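Local coordinates for protein fructosamine deglycase FrlB (Bacillus subtilis, PDB 3EUA) that catalyses the conversion of a range of fructosamine 6-phosphates to glucose 6-phosphate and a free amino acid, at residues F47-K52 with L252-P257; Y205-S210 with V298-L303; Q66-Q71 with R98-L103; R11-F16 with Y142-G147; E231-P236 with L263-K268. One frame throughout, in Å; residues are numbered along the deposited sequence.

Overall arrangement
The chain folds into two SIS domains, each a parallel sheet flanked by helices, and four of the five contacts lie within one or the other. Contacts 3 and 4 belong to the first: their centres are about 22 Å apart, contact 3 falls within the chain span that contact 4 brackets, and they touch where Leu103 packs on Phe16. Contacts 2 and 5 lie in the second, their centres about 19 Å apart, with contact 5 likewise enclosed by contact 2 along the chain. Contact 1 bridges the domains; it shares helix 256-269 with contact 5, and its Phe47 reaches Val145 of contact 4. Contacts 1, 3 and 5, and contact 2 through Tyr209, meet the second subunit, so segments from both domains line that interface.

Contact 1: F47-K52 with L252-P257; sequences FDRESK and LDETRP
The backbones stand well apart, with Arg49 CA at the end of helix 41-50 9.7 Å from Glu254 CA in the type I turn that leads into helix 256-269. Long side chains span the gap from opposite directions. In Arg49 the bend at chi2 (-92°) sets CD 3.7 Å from Glu254 OE2, and the next, at chi3 (53°), turns the guanidinium aside. Arg49 NH1 stays 3.9 Å from Glu254 OE2, a long salt bridge, with guanidinium and carboxylate planes 58° apart. A water bridges the two charges: it lies in the guanidinium plane, accepts from Arg49 NH1 and donates to Glu254 OE2 at 2.6 Å. Tyr45 OH bonds Glu254 OE1, and Arg49 NH2 reaches Asn68 O of the second subunit. With an alanine for Glu254, the water and the Tyr45 hydroxyl would probably lose their acceptor and Arg49 its countercharge. In the turn, Asp253 OD1 takes both Thr255 N (2.8 Å) and Thr255 OG1. A water-bridged ion pair thus joins the two SIS domains at the second-subunit interface.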
# COMPACT_ATOMS: atom_id res chain seq x y z
N PHE A 47 -8.23 -12.56 -4.75
CA PHE A 47 -9.19 -11.95 -5.66
C PHE A 47 -8.56 -11.50 -6.97
O PHE A 47 -9.16 -11.69 -8.03
CB PHE A 47 -9.93 -10.76 -5.01
CG PHE A 47 -11.26 -11.11 -4.49
CD1 PHE A 47 -11.41 -11.74 -3.27
CD2 PHE A 47 -12.39 -10.88 -5.27
CE1 PHE A 47 -12.67 -12.10 -2.81
CE2 PHE A 47 -13.64 -11.23 -4.80
CZ PHE A 47 -13.77 -11.86 -3.57
N ASP A 48 -7.37 -10.92 -6.91
CA ASP A 48 -6.69 -10.48 -8.15
C ASP A 48 -6.38 -11.63 -9.10
O ASP A 48 -6.49 -11.47 -10.30
CB ASP A 48 -5.41 -9.67 -7.86
CG ASP A 48 -5.71 -8.27 -7.36
OD1 ASP A 48 -6.86 -7.78 -7.48
OD2 ASP A 48 -4.77 -7.62 -6.86
N ARG A 49 -6.00 -12.77 -8.55
CA ARG A 49 -5.67 -13.96 -9.36
C ARG A 49 -6.88 -14.84 -9.74
O ARG A 49 -6.82 -15.57 -10.74
CB ARG A 49 -4.69 -14.83 -8.58
CG ARG A 49 -3.30 -14.27 -8.49
CD ARG A 49 -2.39 -14.78 -9.61
NE ARG A 49 -2.94 -14.60 -10.95
CZ ARG A 49 -3.39 -15.54 -11.77
NH1 ARG A 49 -3.38 -16.84 -11.46
NH2 ARG A 49 -3.82 -15.18 -12.97
N GLU A 50 -7.96 -14.76 -8.96
CA GLU A 50 -9.12 -15.62 -9.16
C GLU A 50 -10.43 -15.02 -9.66
O GLU A 50 -11.19 -15.72 -10.35
CB GLU A 50 -9.46 -16.29 -7.83
CG GLU A 50 -8.34 -17.17 -7.29
CD GLU A 50 -8.10 -18.40 -8.15
OE1 GLU A 50 -9.05 -18.92 -8.78
OE2 GLU A 50 -6.94 -18.84 -8.18
N SER A 51 -10.72 -13.78 -9.28
CA SER A 51 -12.01 -13.19 -9.62
C SER A 51 -12.04 -12.56 -10.99
O SER A 51 -11.33 -11.62 -11.27
CB SER A 51 -12.44 -12.16 -8.57
OG SER A 51 -13.70 -11.63 -8.96
N LYS A 52 -12.92 -13.08 -11.83
CA LYS A 52 -13.09 -12.57 -13.16
C LYS A 52 -14.12 -11.44 -13.18
O LYS A 52 -14.02 -10.55 -14.02
CB LYS A 52 -13.51 -13.72 -14.09
N LEU A 252 5.48 -18.68 -1.84
CA LEU A 252 5.28 -19.69 -2.89
C LEU A 252 4.30 -19.21 -3.98
O LEU A 252 3.77 -20.00 -4.79
CB LEU A 252 4.76 -20.99 -2.26
CG LEU A 252 5.64 -21.69 -1.22
CD1 LEU A 252 4.91 -22.84 -0.56
CD2 LEU A 252 6.96 -22.18 -1.85
N ASP A 253 4.03 -17.91 -3.99
CA ASP A 253 3.12 -17.37 -4.99
C ASP A 253 3.90 -16.99 -6.26
O ASP A 253 5.13 -17.18 -6.37
CB ASP A 253 2.17 -16.25 -4.44
CG ASP A 253 2.86 -14.90 -4.11
OD1 ASP A 253 3.92 -14.56 -4.68
OD2 ASP A 253 2.30 -14.16 -3.25
N GLU A 254 3.16 -16.47 -7.22
CA GLU A 254 3.71 -16.08 -8.49
C GLU A 254 4.78 -15.00 -8.42
O GLU A 254 5.54 -14.87 -9.35
CB GLU A 254 2.59 -15.59 -9.43
CG GLU A 254 1.52 -16.59 -9.90
CD GLU A 254 0.51 -17.02 -8.84
OE1 GLU A 254 0.59 -16.54 -7.69
OE2 GLU A 254 -0.36 -17.85 -9.18
N THR A 255 4.82 -14.23 -7.32
CA THR A 255 5.75 -13.14 -7.16
C THR A 255 7.05 -13.53 -6.47
O THR A 255 7.91 -12.68 -6.29
CB THR A 255 5.09 -11.95 -6.39
OG1 THR A 255 5.04 -12.20 -4.98
CG2 THR A 255 3.70 -11.66 -6.92
N ARG A 256 7.22 -14.80 -6.13
CA ARG A 256 8.46 -15.25 -5.51
C ARG A 256 9.73 -14.77 -6.27
O ARG A 256 10.73 -14.44 -5.61
CB ARG A 256 8.46 -16.76 -5.40
CG ARG A 256 9.71 -17.31 -4.75
CD ARG A 256 9.69 -18.79 -4.84
NE ARG A 256 10.94 -19.34 -4.37
CZ ARG A 256 11.24 -19.57 -3.10
NH1 ARG A 256 10.36 -19.34 -2.11
NH2 ARG A 256 12.42 -20.08 -2.82
N PRO A 257 9.73 -14.75 -7.63
CA PRO A 257 10.94 -14.20 -8.28
C PRO A 257 11.36 -12.81 -7.80
O PRO A 257 12.56 -12.50 -7.80
CB PRO A 257 10.53 -14.15 -9.75
CG PRO A 257 9.50 -15.25 -9.89
CD PRO A 257 8.74 -15.20 -8.63
O HOH W 1 -2.93 -18.33 -8.76

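Contact 2: Y205-S210 with V298-L303; sequences YGVAYS and VLNRVL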
# COMPACT_ATOMS: atom_id res chain seq x y z
N TYR A 205 3.18 -9.75 1.35
CA TYR A 205 3.49 -8.37 1.74
C TYR A 205 2.81 -7.96 3.03
O TYR A 205 3.44 -7.33 3.86
CB TYR A 205 3.22 -7.36 0.61
CG TYR A 205 3.58 -5.94 1.07
CD1 TYR A 205 4.91 -5.56 1.19
CD2 TYR A 205 2.61 -5.04 1.48
CE1 TYR A 205 5.27 -4.33 1.65
CE2 TYR A 205 2.96 -3.76 1.94
CZ TYR A 205 4.30 -3.43 2.03
OH TYR A 205 4.68 -2.20 2.51
N GLY A 206 1.55 -8.35 3.25
CA GLY A 206 0.85 -7.98 4.50
C GLY A 206 1.50 -8.59 5.75
O GLY A 206 1.45 -7.97 6.81
N VAL A 207 2.15 -9.76 5.60
CA VAL A 207 2.87 -10.42 6.71
C VAL A 207 4.05 -9.56 7.15
O VAL A 207 4.28 -9.37 8.36
CB VAL A 207 3.32 -11.88 6.33
CG1 VAL A 207 4.12 -12.54 7.42
CG2 VAL A 207 2.11 -12.70 5.99
N ALA A 208 4.80 -9.04 6.17
CA ALA A 208 5.91 -8.14 6.40
C ALA A 208 5.39 -6.85 7.02
O ALA A 208 5.93 -6.33 8.02
CB ALA A 208 6.60 -7.82 5.08
N TYR A 209 4.35 -6.29 6.43
CA TYR A 209 3.77 -5.04 6.93
C TYR A 209 3.36 -5.18 8.39
O TYR A 209 3.70 -4.33 9.25
CB TYR A 209 2.61 -4.60 6.03
CG TYR A 209 1.84 -3.38 6.51
CD1 TYR A 209 2.41 -2.09 6.46
CD2 TYR A 209 0.54 -3.49 6.95
CE1 TYR A 209 1.70 -0.98 6.87
CE2 TYR A 209 -0.17 -2.36 7.38
CZ TYR A 209 0.40 -1.12 7.33
OH TYR A 209 -0.31 -0.00 7.78
N SER A 210 2.63 -6.25 8.70
CA SER A 210 2.18 -6.48 10.08
C SER A 210 3.38 -6.63 11.00
O SER A 210 3.42 -6.10 12.11
CB SER A 210 1.34 -7.76 10.15
OG SER A 210 0.69 -7.81 11.40
N VAL A 298 1.72 -19.50 7.07
CA VAL A 298 2.83 -20.21 7.71
C VAL A 298 3.96 -19.26 8.08
O VAL A 298 4.51 -19.33 9.16
CB VAL A 298 3.40 -21.29 6.79
CG1 VAL A 298 4.43 -22.08 7.57
CG2 VAL A 298 2.28 -22.23 6.31
N LEU A 299 4.32 -18.37 7.14
CA LEU A 299 5.38 -17.39 7.36
C LEU A 299 5.00 -16.51 8.57
O LEU A 299 5.82 -16.26 9.47
CB LEU A 299 5.64 -16.58 6.08
CG LEU A 299 6.37 -17.27 4.90
CD1 LEU A 299 6.22 -16.52 3.55
CD2 LEU A 299 7.87 -17.43 5.29
N ASN A 300 3.74 -16.11 8.62
CA ASN A 300 3.25 -15.32 9.72
C ASN A 300 3.35 -16.03 11.07
O ASN A 300 3.69 -15.40 12.09
CB ASN A 300 1.80 -14.95 9.50
CG ASN A 300 1.29 -14.03 10.55
OD1 ASN A 300 1.82 -12.94 10.69
ND2 ASN A 300 0.23 -14.43 11.27
N ARG A 301 3.01 -17.32 11.09
CA ARG A 301 3.07 -18.10 12.33
C ARG A 301 4.51 -18.25 12.81
O ARG A 301 4.79 -18.13 13.99
CB ARG A 301 2.46 -19.48 12.12
CG ARG A 301 2.45 -20.39 13.37
CD ARG A 301 1.61 -19.77 14.53
NE ARG A 301 1.79 -20.44 15.81
CZ ARG A 301 2.74 -20.13 16.70
NH1 ARG A 301 3.63 -19.18 16.48
NH2 ARG A 301 2.80 -20.79 17.84
N VAL A 302 5.43 -18.52 11.89
CA VAL A 302 6.85 -18.65 12.27
C VAL A 302 7.38 -17.35 12.85
O VAL A 302 8.07 -17.34 13.88
CB VAL A 302 7.69 -19.07 11.07
CG1 VAL A 302 9.18 -18.95 11.37
CG2 VAL A 302 7.29 -20.51 10.64
N LEU A 303 7.02 -16.23 12.21
CA LEU A 303 7.43 -14.90 12.65
C LEU A 303 6.95 -14.61 14.07
O LEU A 303 7.64 -13.94 14.83
CB LEU A 303 6.94 -13.82 11.69
CG LEU A 303 7.75 -13.63 10.41
CD1 LEU A 303 7.02 -12.69 9.51
CD2 LEU A 303 9.18 -13.14 10.74
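Val207 turns CG1 anti to its own backbone N (chi1 177°), which aims that methyl at the neighbouring helix, while Leu303, with CG anti to the carbonyl carbon (chi1 -79°), brings CD1 back to meet it. The two methyl carbons, Val207 CG1 and Leu303 CD1, are 3.6 Å apart. The same Val207 CG1 presses on the backbone of the other helix, 3.7 Å from Asn300 CA, and its neighbour CG2 lies 4.2 Å from Asn300 CB. One valine thus fits between Asn300 and Leu303, a turn of helix apart. The two helices belong to the second SIS domain, an alpha/beta fold, and run nearly parallel, their local axes 9.7 Å apart at an angle of 20°. Leu299 and Leu303 also pack on Leu276 of strand 273-277, setting helix 288-313 against the sheet. Tyr138 of helix 137-153 touches both Val207 and Asn300 from the first domain. The amide oxygen of Asn300 bends toward the valine, its OD1 lying 4.0 Å from Val207 CG1.

Contact 3: Q66-Q71 with R98-L103; sequences QRNPVQ and RGKGAL
Lys100 reaches across to Asn68 from a Schellman motif, the C-terminal ending of helix 88-99 in the alpha/beta fold of the first SIS domain. Gly101, with positive phi, closes that motif, and its N bonds back to Arg98 O at 2.9 Å; a side chain there would jam against the carbonyl oxygen of Lys100. From CB, which heads toward 66-71, the lysine bends once at chi2 (-82°) and then runs straight through CD to its tip; the lysine side chain also touches Leu72. CE comes first to the asparagine, 3.5 Å from Asn68 OD1. NZ ends 3.3 Å from Asn68 OD1, a weak hydrogen bond. Asn68 OD1 lies to the side of the lysine's end rather than beyond it, the CE-NZ-OD1 angle being about 86°, which fits a weak bond. Asn68 is the first residue past helix 61-67, also with positive phi, and with CG anti to the backbone N (chi1 -176°) its amide is swung to Lys100. Nearby, Arg67 NH1 makes a salt bridge to Asp48 of the second subunit. The amide presents its oxygen to the ammonium: Lys100 NZ stands farther, 4.0 Å, from Asn68 ND2.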
# COMPACT_ATOMS: atom_id res chain seq x y z
N GLN A 66 -13.65 8.03 4.72
CA GLN A 66 -13.37 9.36 4.19
C GLN A 66 -13.19 9.39 2.70
O GLN A 66 -13.66 10.33 2.04
CB GLN A 66 -12.15 10.03 4.89
CG GLN A 66 -12.36 10.33 6.42
CD GLN A 66 -13.65 11.08 6.70
OE1 GLN A 66 -14.53 10.59 7.43
NE2 GLN A 66 -13.80 12.24 6.07
N ARG A 67 -12.48 8.40 2.15
CA ARG A 67 -12.31 8.31 0.69
C ARG A 67 -13.69 8.08 0.04
O ARG A 67 -13.93 8.52 -1.09
CB ARG A 67 -11.33 7.22 0.33
CG ARG A 67 -11.00 7.09 -1.18
CD ARG A 67 -10.06 5.92 -1.36
NE ARG A 67 -8.71 6.17 -0.83
CZ ARG A 67 -7.58 6.11 -1.54
NH1 ARG A 67 -7.56 5.69 -2.81
NH2 ARG A 67 -6.42 6.37 -0.93
N ASN A 68 -14.57 7.38 0.76
CA ASN A 68 -15.97 7.17 0.34
C ASN A 68 -16.07 6.74 -1.13
O ASN A 68 -16.56 7.49 -1.97
CB ASN A 68 -16.71 8.48 0.63
CG ASN A 68 -18.19 8.41 0.35
OD1 ASN A 68 -18.80 7.35 0.48
ND2 ASN A 68 -18.78 9.53 -0.03
N PRO A 69 -15.58 5.52 -1.45
CA PRO A 69 -15.56 5.08 -2.84
C PRO A 69 -16.92 5.20 -3.48
O PRO A 69 -17.90 4.70 -2.92
CB PRO A 69 -15.14 3.62 -2.74
CG PRO A 69 -14.37 3.54 -1.47
CD PRO A 69 -15.03 4.49 -0.54
N VAL A 70 -16.97 5.85 -4.63
CA VAL A 70 -18.25 6.06 -5.33
C VAL A 70 -18.92 4.74 -5.76
O VAL A 70 -20.14 4.69 -5.88
CB VAL A 70 -18.13 7.07 -6.53
CG1 VAL A 70 -17.26 6.54 -7.61
CG2 VAL A 70 -19.49 7.35 -7.11
N GLN A 71 -18.14 3.68 -5.92
CA GLN A 71 -18.69 2.39 -6.31
C GLN A 71 -19.23 1.59 -5.12
O GLN A 71 -19.71 0.49 -5.31
CB GLN A 71 -17.64 1.60 -7.09
CG GLN A 71 -17.38 2.20 -8.47
CD GLN A 71 -16.26 1.52 -9.21
OE1 GLN A 71 -16.00 0.34 -9.02
NE2 GLN A 71 -15.58 2.26 -10.07
N ARG A 98 -23.04 -0.46 5.63
CA ARG A 98 -24.40 -0.98 5.71
C ARG A 98 -25.41 0.11 5.35
O ARG A 98 -26.39 -0.17 4.66
CB ARG A 98 -24.69 -1.56 7.09
CG ARG A 98 -25.94 -2.42 7.14
CD ARG A 98 -25.95 -3.30 8.40
NE ARG A 98 -27.10 -4.21 8.42
CZ ARG A 98 -27.39 -5.06 9.40
NH1 ARG A 98 -26.63 -5.14 10.49
NH2 ARG A 98 -28.47 -5.83 9.30
N GLY A 99 -25.17 1.35 5.78
CA GLY A 99 -26.05 2.49 5.48
C GLY A 99 -26.14 2.76 3.99
O GLY A 99 -27.14 3.27 3.52
N LYS A 100 -25.08 2.41 3.24
CA LYS A 100 -25.04 2.54 1.78
C LYS A 100 -25.66 1.33 1.05
O LYS A 100 -25.61 1.27 -0.18
CB LYS A 100 -23.61 2.65 1.26
CG LYS A 100 -22.76 3.82 1.73
CD LYS A 100 -22.98 5.06 0.98
CE LYS A 100 -21.92 6.06 1.35
NZ LYS A 100 -22.07 7.32 0.60
N GLY A 101 -26.22 0.38 1.77
CA GLY A 101 -26.85 -0.80 1.16
C GLY A 101 -25.90 -1.96 0.91
O GLY A 101 -26.28 -2.98 0.34
N ALA A 102 -24.66 -1.85 1.36
CA ALA A 102 -23.70 -2.93 1.15
C ALA A 102 -23.99 -4.12 2.08
O ALA A 102 -24.58 -3.98 3.16
CB ALA A 102 -22.27 -2.44 1.36
N LEU A 103 -23.58 -5.30 1.60
CA LEU A 103 -23.66 -6.53 2.37
C LEU A 103 -22.40 -6.50 3.23
O LEU A 103 -21.30 -6.31 2.72
CB LEU A 103 -23.63 -7.74 1.44
CG LEU A 103 -23.59 -9.14 2.06
CD1 LEU A 103 -24.81 -9.40 2.93
CD2 LEU A 103 -23.48 -10.17 0.92

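Contact 4: R11-F16 with Y142-G147; sequences REVQAF and YQIVFG
Gln143 OE1 accepts a hydrogen bond from the backbone N of Asn10, whose OD1 in turn accepts from Val13 N, and the same Gln143 OE1 passes 4.2 Å from Val13 CB. With its chain extended beyond CG, Gln143 reaches from helix 137-153 to the foot of its neighbour and holds a residue that is itself tied to the first turn. Above this the contact is apolar. The helices run nearly parallel, local axes 10.0 Å apart at 22°, and come together at Val13 and Ile144, whose CA atoms are 6.3 Å apart. Val13 divides its methyls: CG1 rests 4.0 Å from Gln143 CB, and CG2 lies 3.8 Å from Ile144 CG1, the two side chains meeting at about a right angle. One turn on, Phe16 swings its ring toward the other helix with CG anti to the backbone N (chi1 163°), and its CE2 comes 4.0 Å from Ile144 CG2. Phe16 and Ile144 both also touch Ile105, so the two helices pack side by side on strand 103-108 of the parallel sheet in the alpha/beta fold of the first SIS domain, and Tyr121 meets the Phe16 ring edge-to-face. Between the two helix segments the contact is therefore carried by buried hydrocarbon, while the glutamine amide supplies the directional link at the start of helix 11-20.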
# COMPACT_ATOMS: atom_id res chain seq x y z
N ARG A 11 -19.89 -22.40 10.96
CA ARG A 11 -21.35 -22.38 10.71
C ARG A 11 -21.91 -21.01 10.34
O ARG A 11 -22.85 -20.90 9.54
CB ARG A 11 -22.16 -22.93 11.88
CG ARG A 11 -22.15 -24.44 11.96
CD ARG A 11 -23.16 -24.97 12.98
NE ARG A 11 -23.20 -26.44 12.96
CZ ARG A 11 -22.36 -27.25 13.62
NH1 ARG A 11 -22.52 -28.56 13.51
NH2 ARG A 11 -21.37 -26.76 14.37
N GLU A 12 -21.34 -19.96 10.90
CA GLU A 12 -21.79 -18.62 10.61
C GLU A 12 -21.40 -18.27 9.17
O GLU A 12 -22.14 -17.59 8.46
CB GLU A 12 -21.16 -17.65 11.61
CG GLU A 12 -21.42 -17.97 13.12
CD GLU A 12 -20.34 -17.36 14.05
OE1 GLU A 12 -20.71 -16.75 15.08
OE2 GLU A 12 -19.12 -17.47 13.76
N VAL A 13 -20.21 -18.71 8.76
CA VAL A 13 -19.72 -18.50 7.40
C VAL A 13 -20.61 -19.32 6.44
O VAL A 13 -20.99 -18.86 5.40
CB VAL A 13 -18.21 -18.90 7.28
CG1 VAL A 13 -17.77 -19.04 5.82
CG2 VAL A 13 -17.33 -17.89 8.05
N GLN A 14 -20.98 -20.53 6.82
CA GLN A 14 -21.87 -21.32 5.96
C GLN A 14 -23.20 -20.63 5.74
O GLN A 14 -23.71 -20.64 4.64
CB GLN A 14 -22.13 -22.71 6.54
CG GLN A 14 -20.89 -23.64 6.64
CD GLN A 14 -21.28 -25.04 7.08
OE1 GLN A 14 -22.31 -25.56 6.65
NE2 GLN A 14 -20.48 -25.65 7.94
N ALA A 15 -23.78 -20.06 6.80
CA ALA A 15 -25.07 -19.36 6.68
C ALA A 15 -24.92 -18.18 5.74
O ALA A 15 -25.75 -17.97 4.86
CB ALA A 15 -25.55 -18.89 8.04
N PHE A 16 -23.86 -17.41 5.92
CA PHE A 16 -23.58 -16.29 5.02
C PHE A 16 -23.49 -16.76 3.55
O PHE A 16 -24.12 -16.16 2.66
CB PHE A 16 -22.30 -15.57 5.45
CG PHE A 16 -21.70 -14.68 4.41
CD1 PHE A 16 -22.18 -13.41 4.20
CD2 PHE A 16 -20.60 -15.11 3.67
CE1 PHE A 16 -21.59 -12.58 3.24
CE2 PHE A 16 -20.00 -14.29 2.73
CZ PHE A 16 -20.50 -13.03 2.51
N TYR A 142 -10.21 -16.76 4.82
CA TYR A 142 -10.18 -17.56 3.60
C TYR A 142 -11.46 -18.40 3.38
O TYR A 142 -11.87 -18.63 2.25
CB TYR A 142 -8.92 -18.44 3.51
CG TYR A 142 -7.68 -17.79 2.93
CD1 TYR A 142 -7.73 -16.58 2.22
CD2 TYR A 142 -6.49 -18.52 2.87
CE1 TYR A 142 -6.58 -16.04 1.62
CE2 TYR A 142 -5.32 -17.99 2.25
CZ TYR A 142 -5.38 -16.76 1.65
OH TYR A 142 -4.28 -16.25 1.05
N GLN A 143 -12.08 -18.90 4.44
CA GLN A 143 -13.36 -19.59 4.27
C GLN A 143 -14.36 -18.65 3.57
O GLN A 143 -15.06 -19.04 2.60
CB GLN A 143 -13.93 -20.04 5.62
CG GLN A 143 -13.11 -21.08 6.39
CD GLN A 143 -13.68 -21.36 7.77
OE1 GLN A 143 -14.89 -21.37 7.95
NE2 GLN A 143 -12.81 -21.61 8.76
N ILE A 144 -14.41 -17.41 4.04
CA ILE A 144 -15.28 -16.38 3.46
C ILE A 144 -14.89 -16.05 2.01
O ILE A 144 -15.74 -16.02 1.10
CB ILE A 144 -15.22 -15.06 4.28
CG1 ILE A 144 -15.70 -15.31 5.73
CG2 ILE A 144 -16.07 -13.99 3.60
CD1 ILE A 144 -15.56 -14.10 6.73
N VAL A 145 -13.60 -15.79 1.81
CA VAL A 145 -13.07 -15.39 0.50
C VAL A 145 -13.24 -16.47 -0.57
O VAL A 145 -13.84 -16.22 -1.61
CB VAL A 145 -11.61 -14.91 0.63
CG1 VAL A 145 -10.90 -14.75 -0.71
CG2 VAL A 145 -11.60 -13.61 1.40
N PHE A 146 -12.74 -17.68 -0.31
CA PHE A 146 -12.89 -18.76 -1.30
C PHE A 146 -14.33 -19.20 -1.44
O PHE A 146 -14.74 -19.61 -2.53
CB PHE A 146 -12.00 -19.96 -0.97
CG PHE A 146 -10.54 -19.72 -1.29
CD1 PHE A 146 -10.03 -19.96 -2.55
CD2 PHE A 146 -9.68 -19.23 -0.32
CE1 PHE A 146 -8.69 -19.70 -2.84
CE2 PHE A 146 -8.36 -18.99 -0.60
CZ PHE A 146 -7.87 -19.22 -1.86
N GLY A 147 -15.08 -19.12 -0.35
CA GLY A 147 -16.50 -19.44 -0.38
C GLY A 147 -17.25 -18.47 -1.28
O GLY A 147 -18.09 -18.90 -2.03

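Contact 5: E231-P236 with L263-K268; sequences EYFHGP and LTFSKK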
# COMPACT_ATOMS: atom_id res chain seq x y z
N GLU A 231 9.61 -2.89 -5.46
CA GLU A 231 9.95 -1.48 -5.19
C GLU A 231 11.39 -1.24 -4.70
O GLU A 231 11.98 -0.18 -4.97
CB GLU A 231 8.94 -0.93 -4.17
CG GLU A 231 7.48 -0.73 -4.68
CD GLU A 231 7.37 0.39 -5.71
OE1 GLU A 231 7.06 1.52 -5.29
OE2 GLU A 231 7.68 0.16 -6.91
N TYR A 232 11.91 -2.21 -3.94
CA TYR A 232 13.27 -2.24 -3.38
C TYR A 232 14.33 -1.74 -4.33
O TYR A 232 15.15 -0.90 -3.97
CB TYR A 232 13.60 -3.70 -3.04
CG TYR A 232 14.93 -4.00 -2.33
CD1 TYR A 232 15.21 -3.44 -1.08
CD2 TYR A 232 15.83 -4.92 -2.85
CE1 TYR A 232 16.36 -3.74 -0.38
CE2 TYR A 232 16.99 -5.24 -2.13
CZ TYR A 232 17.24 -4.64 -0.90
OH TYR A 232 18.39 -4.94 -0.18
N PHE A 233 14.29 -2.21 -5.58
CA PHE A 233 15.30 -1.88 -6.58
C PHE A 233 15.10 -0.52 -7.26
O PHE A 233 15.85 -0.16 -8.18
CB PHE A 233 15.40 -3.01 -7.63
CG PHE A 233 15.97 -4.27 -7.08
CD1 PHE A 233 17.31 -4.33 -6.74
CD2 PHE A 233 15.18 -5.40 -6.90
CE1 PHE A 233 17.85 -5.48 -6.22
CE2 PHE A 233 15.71 -6.55 -6.38
CZ PHE A 233 17.06 -6.60 -6.05
N HIS A 234 14.16 0.27 -6.72
CA HIS A 234 13.86 1.58 -7.26
C HIS A 234 13.97 2.66 -6.21
O HIS A 234 13.33 3.71 -6.30
CB HIS A 234 12.52 1.51 -7.97
CG HIS A 234 12.54 0.49 -9.05
ND1 HIS A 234 13.19 0.71 -10.25
CD2 HIS A 234 12.13 -0.79 -9.06
CE1 HIS A 234 13.12 -0.40 -10.98
NE2 HIS A 234 12.49 -1.32 -10.28
N GLY A 235 14.84 2.40 -5.24
CA GLY A 235 15.17 3.36 -4.24
C GLY A 235 15.64 2.82 -2.91
O GLY A 235 16.76 3.13 -2.49
N PRO A 236 14.77 2.10 -2.21
CA PRO A 236 15.09 1.58 -0.85
C PRO A 236 16.39 0.79 -0.70
O PRO A 236 17.03 0.88 0.35
CB PRO A 236 13.88 0.70 -0.52
CG PRO A 236 12.76 1.33 -1.27
CD PRO A 236 13.37 1.81 -2.58
N LEU A 263 16.59 -10.93 -2.35
CA LEU A 263 17.47 -11.70 -1.47
C LEU A 263 18.86 -11.77 -2.05
O LEU A 263 19.85 -11.57 -1.33
CB LEU A 263 16.93 -13.12 -1.26
CG LEU A 263 17.80 -14.04 -0.38
CD1 LEU A 263 18.09 -13.43 1.01
CD2 LEU A 263 17.16 -15.45 -0.27
N THR A 264 18.95 -12.09 -3.33
CA THR A 264 20.24 -12.20 -4.00
C THR A 264 21.08 -10.93 -3.79
O THR A 264 22.24 -11.00 -3.40
CB THR A 264 20.08 -12.50 -5.53
OG1 THR A 264 19.43 -13.77 -5.70
CG2 THR A 264 21.40 -12.54 -6.23
N PHE A 265 20.47 -9.77 -4.06
CA PHE A 265 21.17 -8.52 -3.89
C PHE A 265 21.58 -8.30 -2.44
O PHE A 265 22.73 -7.99 -2.17
CB PHE A 265 20.27 -7.37 -4.35
CG PHE A 265 20.89 -6.03 -4.19
CD1 PHE A 265 21.75 -5.54 -5.16
CD2 PHE A 265 20.60 -5.23 -3.08
CE1 PHE A 265 22.32 -4.32 -5.03
CE2 PHE A 265 21.19 -3.99 -2.93
CZ PHE A 265 22.04 -3.53 -3.90
N SER A 266 20.62 -8.49 -1.53
CA SER A 266 20.81 -8.26 -0.09
C SER A 266 21.94 -9.12 0.49
O SER A 266 22.65 -8.66 1.38
CB SER A 266 19.51 -8.47 0.68
OG SER A 266 18.47 -7.64 0.16
N LYS A 267 22.08 -10.35 -0.01
CA LYS A 267 23.16 -11.23 0.43
C LYS A 267 24.54 -10.73 -0.02
O LYS A 267 25.54 -11.00 0.65
CB LYS A 267 22.91 -12.65 -0.07
CG LYS A 267 21.76 -13.38 0.60
CD LYS A 267 21.93 -14.91 0.51
CE LYS A 267 21.84 -15.47 -0.89
NZ LYS A 267 22.48 -16.83 -0.94
N LYS A 268 24.61 -10.02 -1.14
CA LYS A 268 25.87 -9.49 -1.64
C LYS A 268 26.29 -8.21 -0.92
O LYS A 268 27.47 -8.05 -0.59
CB LYS A 268 25.78 -9.23 -3.14
CG LYS A 268 27.12 -8.81 -3.80
CD LYS A 268 26.94 -8.73 -5.35
CE LYS A 268 28.22 -8.39 -6.11
NZ LYS A 268 29.21 -9.49 -5.95
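An aromatic cluster of Tyr232, Phe233 and Phe265 ties the loop after strand 226-228 to helix 256-269 in the second SIS domain. Tyr232, CG anti to the backbone N (chi1 -175°), extends to the helix and donates from OH to Ser266 OG at 2.7 Å; Ser266 OG is bonded on to Ala262 O. The same Tyr232 OH lies in the plane of the Phe265 ring at its edge, 3.7 Å from Phe265 CD2. Phe233 turns an edge to the face of Phe265, an offset edge-to-face pair with ring centres 5.6 Å apart and planes at 81°, and its CE1 stands 3.6 Å from Phe265 CB. Tyr232 CD2 sits over the centre of the Phe233 ring, 3.7 Å above its plane. With a phenylalanine in place of Tyr232, Ser266 OG would probably lose its donor and the loop its polar tie to the helix. Glu231, next to Tyr232, bonds to Ser60 of the second subunit, whose Tyr323 meets Phe265 edge-to-face: a loop-to-helix aromatic cluster at the subunit interface.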